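Local atomic coordinates of phosphatidylinositol transfer protein SFH5 (Saccharomyces cerevisiae, PDB entry 6W32), a protein that binds heme b and transfers phosphatidylinositol between membranes, regulating phosphatidylinositol 4,5-bisphosphate homeostasis at the plasma membrane. Residues A128-V133 and Y178-H183. Numbering follows the deposited sequence.
Sequences ANKKAV and YMTQVH. With HEM (protoporphyrin IX containing Fe), chain D.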
ATOM      1  N   ALA A 128      14.059 -10.037   1.589  1.00 52.43           N
ATOM      2  CA  ALA A 128      13.164  -9.887   0.446  1.00 49.18           C
ATOM      3  C   ALA A 128      11.815  -9.376   0.903  1.00 58.28           C
ATOM      4  O   ALA A 128      11.229  -9.908   1.849  1.00 62.69           O
ATOM      5  CB  ALA A 128      12.964 -11.198  -0.291  1.00 50.23           C
ATOM      6  N   ASN A 129      11.333  -8.331   0.239  1.00 53.78           N
ATOM      7  CA  ASN A 129      10.005  -7.788   0.467  1.00 50.98           C
ATOM      8  C   ASN A 129       9.847  -7.308   1.884  1.00 51.50           C
ATOM      9  O   ASN A 129       8.724  -7.212   2.403  1.00 52.60           O
ATOM     10  CB  ASN A 129       8.929  -8.805   0.101  1.00 51.82           C
ATOM     11  CG  ASN A 129       9.133  -9.358  -1.292  1.00 56.89           C
ATOM     12  OD1 ASN A 129       9.264  -8.593  -2.263  1.00 52.92           O
ATOM     13  ND2 ASN A 129       9.207 -10.691  -1.402  1.00 61.22           N
ATOM     14  N   LYS A 130      10.972  -7.002   2.517  1.00 48.15           N
ATOM     15  CA  LYS A 130      10.959  -6.228   3.750  1.00 51.46           C
ATOM     16  C   LYS A 130      11.953  -5.074   3.679  1.00 47.45           C
ATOM     17  O   LYS A 130      12.407  -4.596   4.718  1.00 44.16           O
ATOM     18  CB  LYS A 130      11.242  -7.118   4.962  1.00 49.93           C
ATOM     19  CG  LYS A 130      10.318  -8.317   5.108  1.00 42.78           C
ATOM     20  CD  LYS A 130      10.302  -8.746   6.529  1.00 41.83           C
ATOM     21  CE  LYS A 130      10.080 -10.247   6.643  1.00 46.81           C
ATOM     22  NZ  LYS A 130      10.226 -10.704   8.044  1.00 40.86           N
ATOM     23  N   LYS A 131      12.294  -4.632   2.469  1.00 47.71           N
ATOM     24  CA  LYS A 131      13.113  -3.452   2.238  1.00 51.21           C
ATOM     25  C   LYS A 131      12.308  -2.152   2.241  1.00 48.78           C
ATOM     26  O   LYS A 131      12.778  -1.133   2.747  1.00 50.85           O
ATOM     27  CB  LYS A 131      13.845  -3.589   0.906  1.00 58.22           C
ATOM     28  CG  LYS A 131      14.612  -4.884   0.732  1.00 54.44           C
ATOM     29  CD  LYS A 131      14.933  -5.080  -0.749  1.00 54.11           C
ATOM     30  CE  LYS A 131      16.058  -6.066  -0.941  1.00 58.27           C
ATOM     31  NZ  LYS A 131      16.495  -6.084  -2.345  1.00 60.22           N
ATOM     32  N   ALA A 132      11.108  -2.140   1.685  1.00 49.28           N
ATOM     33  CA  ALA A 132      10.231  -0.976   1.785  1.00 44.59           C
ATOM     34  C   ALA A 132       9.229  -1.215   2.903  1.00 46.05           C
ATOM     35  O   ALA A 132       8.463  -2.180   2.852  1.00 52.76           O
ATOM     36  CB  ALA A 132       9.505  -0.720   0.467  1.00 40.02           C
ATOM     37  N   VAL A 133       9.227  -0.345   3.904  1.00 45.44           N
ATOM     38  CA  VAL A 133       8.340  -0.454   5.056  1.00 44.69           C
ATOM     39  C   VAL A 133       7.631   0.875   5.236  1.00 46.58           C
ATOM     40  O   VAL A 133       8.255   1.933   5.069  1.00 50.02           O
ATOM     41  CB  VAL A 133       9.137  -0.815   6.338  1.00 45.17           C
ATOM     42  CG1 VAL A 133       8.213  -1.173   7.478  1.00 45.62           C
ATOM     43  CG2 VAL A 133      10.084  -1.969   6.097  1.00 45.44           C
ATOM     44  N   TYR A 178       6.965  -6.224  -3.115  1.00 47.00           N
ATOM     45  CA  TYR A 178       5.918  -6.154  -2.113  1.00 44.96           C
ATOM     46  C   TYR A 178       6.416  -5.238  -1.012  1.00 49.46           C
ATOM     47  O   TYR A 178       7.603  -4.912  -0.944  1.00 53.80           O
ATOM     48  CB  TYR A 178       5.572  -7.512  -1.498  1.00 46.62           C
ATOM     49  CG  TYR A 178       4.841  -8.512  -2.371  1.00 43.19           C
ATOM     50  CD1 TYR A 178       5.496  -9.198  -3.365  1.00 39.97           C
ATOM     51  CD2 TYR A 178       3.509  -8.821  -2.135  1.00 42.31           C
ATOM     52  CE1 TYR A 178       4.832 -10.136  -4.125  1.00 41.56           C
ATOM     53  CE2 TYR A 178       2.841  -9.751  -2.895  1.00 36.55           C
ATOM     54  CZ  TYR A 178       3.503 -10.400  -3.886  1.00 38.15           C
ATOM     55  OH  TYR A 178       2.854 -11.333  -4.668  1.00 42.84           O
ATOM     56  N   MET A 179       5.512  -4.873  -0.111  1.00 47.73           N
ATOM     57  CA  MET A 179       5.769  -3.898   0.939  1.00 44.03           C
ATOM     58  C   MET A 179       5.604  -4.561   2.302  1.00 45.90           C
ATOM     59  O   MET A 179       4.985  -5.619   2.430  1.00 46.53           O
ATOM     60  CB  MET A 179       4.797  -2.727   0.806  1.00 49.28           C
ATOM     61  CG  MET A 179       5.052  -1.470   1.634  1.00 53.54           C
ATOM     62  SD  MET A 179       3.918  -0.181   1.023  1.00 63.88           S
ATOM     63  CE  MET A 179       2.476  -1.230   0.971  1.00 58.20           C
ATOM     64  N   THR A 180       6.160  -3.937   3.329  1.00 43.19           N
ATOM     65  CA  THR A 180       5.911  -4.359   4.694  1.00 45.67           C
ATOM     66  C   THR A 180       5.422  -3.148   5.474  1.00 45.82           C
ATOM     67  O   THR A 180       5.707  -2.005   5.099  1.00 51.84           O
ATOM     68  CB  THR A 180       7.165  -4.998   5.291  1.00 45.98           C
ATOM     69  OG1 THR A 180       7.441  -6.210   4.565  1.00 46.32           O
ATOM     70  CG2 THR A 180       6.998  -5.314   6.772  1.00 39.70           C
ATOM     71  N   GLN A 181       4.625  -3.391   6.516  1.00 37.85           N
ATOM     72  CA  GLN A 181       3.972  -2.307   7.222  1.00 38.34           C
ATOM     73  C   GLN A 181       4.032  -2.584   8.707  1.00 38.55           C
ATOM     74  O   GLN A 181       3.878  -3.731   9.118  1.00 45.98           O
ATOM     75  CB  GLN A 181       2.516  -2.153   6.753  1.00 42.00           C
ATOM     76  CG  GLN A 181       2.412  -1.682   5.306  1.00 44.53           C
ATOM     77  CD  GLN A 181       1.011  -1.761   4.735  1.00 42.08           C
ATOM     78  OE1 GLN A 181       0.826  -2.039   3.544  1.00 41.13           O
ATOM     79  NE2 GLN A 181       0.018  -1.511   5.572  1.00 40.01           N
ATOM     80  N   VAL A 182       4.287  -1.557   9.512  1.00 34.56           N
ATOM     81  CA  VAL A 182       4.218  -1.698  10.959  1.00 42.35           C
ATOM     82  C   VAL A 182       3.219  -0.695  11.502  1.00 40.62           C
ATOM     83  O   VAL A 182       3.229   0.474  11.101  1.00 43.08           O
ATOM     84  CB  VAL A 182       5.586  -1.501  11.659  1.00 45.48           C
ATOM     85  CG1 VAL A 182       5.415  -1.336  13.187  1.00 38.28           C
ATOM     86  CG2 VAL A 182       6.459  -2.656  11.416  1.00 46.02           C
ATOM     87  N   HIS A 183       2.383  -1.148  12.429  1.00 37.01           N
ATOM     88  CA  HIS A 183       1.647  -0.274  13.323  1.00 43.84           C
ATOM     89  C   HIS A 183       2.297  -0.331  14.695  1.00 51.22           C
ATOM     90  O   HIS A 183       2.711  -1.410  15.156  1.00 51.53           O
ATOM     91  CB  HIS A 183       0.182  -0.682  13.437  1.00 44.08           C
ATOM     92  CG  HIS A 183      -0.607  -0.408  12.201  1.00 45.40           C
ATOM     93  ND1 HIS A 183      -1.976  -0.548  12.143  1.00 43.12           N
ATOM     94  CD2 HIS A 183      -0.214  -0.004  10.968  1.00 44.19           C
ATOM     95  CE1 HIS A 183      -2.393  -0.235  10.929  1.00 44.32           C
ATOM     96  NE2 HIS A 183      -1.342   0.084  10.192  1.00 43.83           N
TER
HETATM   97  CHA HEM D 301      -6.059  -1.674  10.830  1.00 52.04           C
HETATM   98  CHB HEM D 301      -6.128   2.419  13.331  1.00 50.11           C
HETATM   99  CHC HEM D 301      -5.817  -0.123  17.432  1.00 48.15           C
HETATM  100  CHD HEM D 301      -5.244  -4.229  14.870  1.00 43.55           C
HETATM  101  C1A HEM D 301      -6.095  -0.348  11.172  1.00 50.88           C
HETATM  102  C2A HEM D 301      -6.270   0.705  10.215  1.00 46.50           C
HETATM  103  C3A HEM D 301      -6.327   1.870  10.893  1.00 48.65           C
HETATM  104  C4A HEM D 301      -6.158   1.537  12.298  1.00 46.92           C
HETATM  105  CMA HEM D 301      -6.493   3.327  10.397  1.00 41.29           C
HETATM  106  CAA HEM D 301      -6.444   0.349   8.730  1.00 44.41           C
HETATM  107  CBA HEM D 301      -5.300   0.627   7.783  1.00 42.80           C
HETATM  108  CGA HEM D 301      -4.017   1.086   8.365  1.00 45.79           C
HETATM  109  O1A HEM D 301      -4.058   2.290   8.771  1.00 50.90           O
HETATM  110  O2A HEM D 301      -3.032   0.654   7.679  1.00 45.65           O
HETATM  111  C1B HEM D 301      -6.110   2.090  14.654  1.00 47.66           C
HETATM  112  C2B HEM D 301      -6.222   3.031  15.733  1.00 47.62           C
HETATM  113  C3B HEM D 301      -6.139   2.345  16.875  1.00 52.75           C
HETATM  114  C4B HEM D 301      -5.972   0.929  16.551  1.00 54.80           C
HETATM  115  CMB HEM D 301      -6.391   4.550  15.523  1.00 56.58           C
HETATM  116  CAB HEM D 301      -6.182   2.933  18.302  1.00 54.14           C
HETATM  117  CBB HEM D 301      -7.008   2.469  19.222  1.00 61.44           C
HETATM  118  C1C HEM D 301      -5.618  -1.460  17.145  1.00 50.77           C
HETATM  119  C2C HEM D 301      -5.441  -2.595  18.079  1.00 53.49           C
HETATM  120  C3C HEM D 301      -5.286  -3.727  17.354  1.00 50.13           C
HETATM  121  C4C HEM D 301      -5.351  -3.364  15.946  1.00 48.51           C
HETATM  122  CMC HEM D 301      -5.419  -2.512  19.628  1.00 47.60           C
HETATM  123  CAC HEM D 301      -5.051  -5.160  17.904  1.00 56.98           C
HETATM  124  CBC HEM D 301      -4.140  -5.994  17.349  1.00 48.62           C
HETATM  125  C1D HEM D 301      -5.461  -3.949  13.549  1.00 47.15           C
HETATM  126  C2D HEM D 301      -5.528  -4.899  12.465  1.00 46.26           C
HETATM  127  C3D HEM D 301      -5.814  -4.062  11.215  1.00 44.33           C
HETATM  128  C4D HEM D 301      -5.872  -2.717  11.675  1.00 44.67           C
HETATM  129  CMD HEM D 301      -5.357  -6.420  12.503  1.00 44.31           C
HETATM  130  CAD HEM D 301      -5.957  -4.462   9.742  1.00 38.12           C
HETATM  131  CBD HEM D 301      -4.690  -3.974   9.030  1.00 37.27           C
HETATM  132  CGD HEM D 301      -4.738  -4.450   7.599  1.00 40.15           C
HETATM  133  O1D HEM D 301      -3.852  -4.019   6.790  1.00 40.94           O
HETATM  134  O2D HEM D 301      -5.806  -5.043   7.221  1.00 30.80           O
HETATM  135  NA  HEM D 301      -6.046   0.180  12.431  1.00 48.39           N
HETATM  136  NB  HEM D 301      -5.962   0.824  15.182  1.00 53.57           N
HETATM  137  NC  HEM D 301      -5.565  -2.000  15.909  1.00 47.56           N
HETATM  138  ND  HEM D 301      -5.690  -2.658  13.036  1.00 48.78           N
HETATM  139 FE   HEM D 301      -5.706  -0.902  14.139  1.00 53.17          FE
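Val-133 and Thr-180 form a parallel beta bridge, their CA atoms 4.6 Å apart, where the strand that starts at Ala-132 comes alongside the one that starts at Met-179. The backbone N of Thr-180 donates to Ala-132 O at 2.9 Å, and Val-133 CA comes within 3.1 Å of Thr-180 O in a CA-H...O contact. Thr-180 also ties down the loop leading into strand 132-136: with OG1 beside its own backbone N (chi1 -65°), the hydroxyl donates a hydrogen bond to Asn-129 O at 2.7 Å, in the carbonyl plane and on a lone pair. This one residue thus grips both the strand and the turn before it. Lys-130 lays CG against the same hydroxyl, 3.6 Å from OG1, then carries its amine away to Tyr-220 OH and Tyr-259 O. On the bridge itself, Val-133 rests CG1 over the Thr-180 carbonyl. Farther back, the side chain of Asn-129 sits against Tyr-178 CB, its OD1 at the ring edge by CD1, with amide and ring planes 71° apart, while the tyrosine hydroxyl bonds to Glu-214. Near the far end of its strand, His-183, a heme-binding residue, gives a weak hydrogen bond from NE2 to heme propionate O2A at 3.1 Å; its ND1 is bonded to Tyr-185 OH, the proximal iron ligand. Strands 132-136 and 179-184 are adjacent in the mixed sheet of the CRAL-TRIO domain, joined by a beta-alpha-beta crossover through helix 151-166. Strand 118-122 runs antiparallel beyond 132-136, strand 216-222 lies beyond 179-184, and Met-179 and Gln-181 pack against helix 151-166.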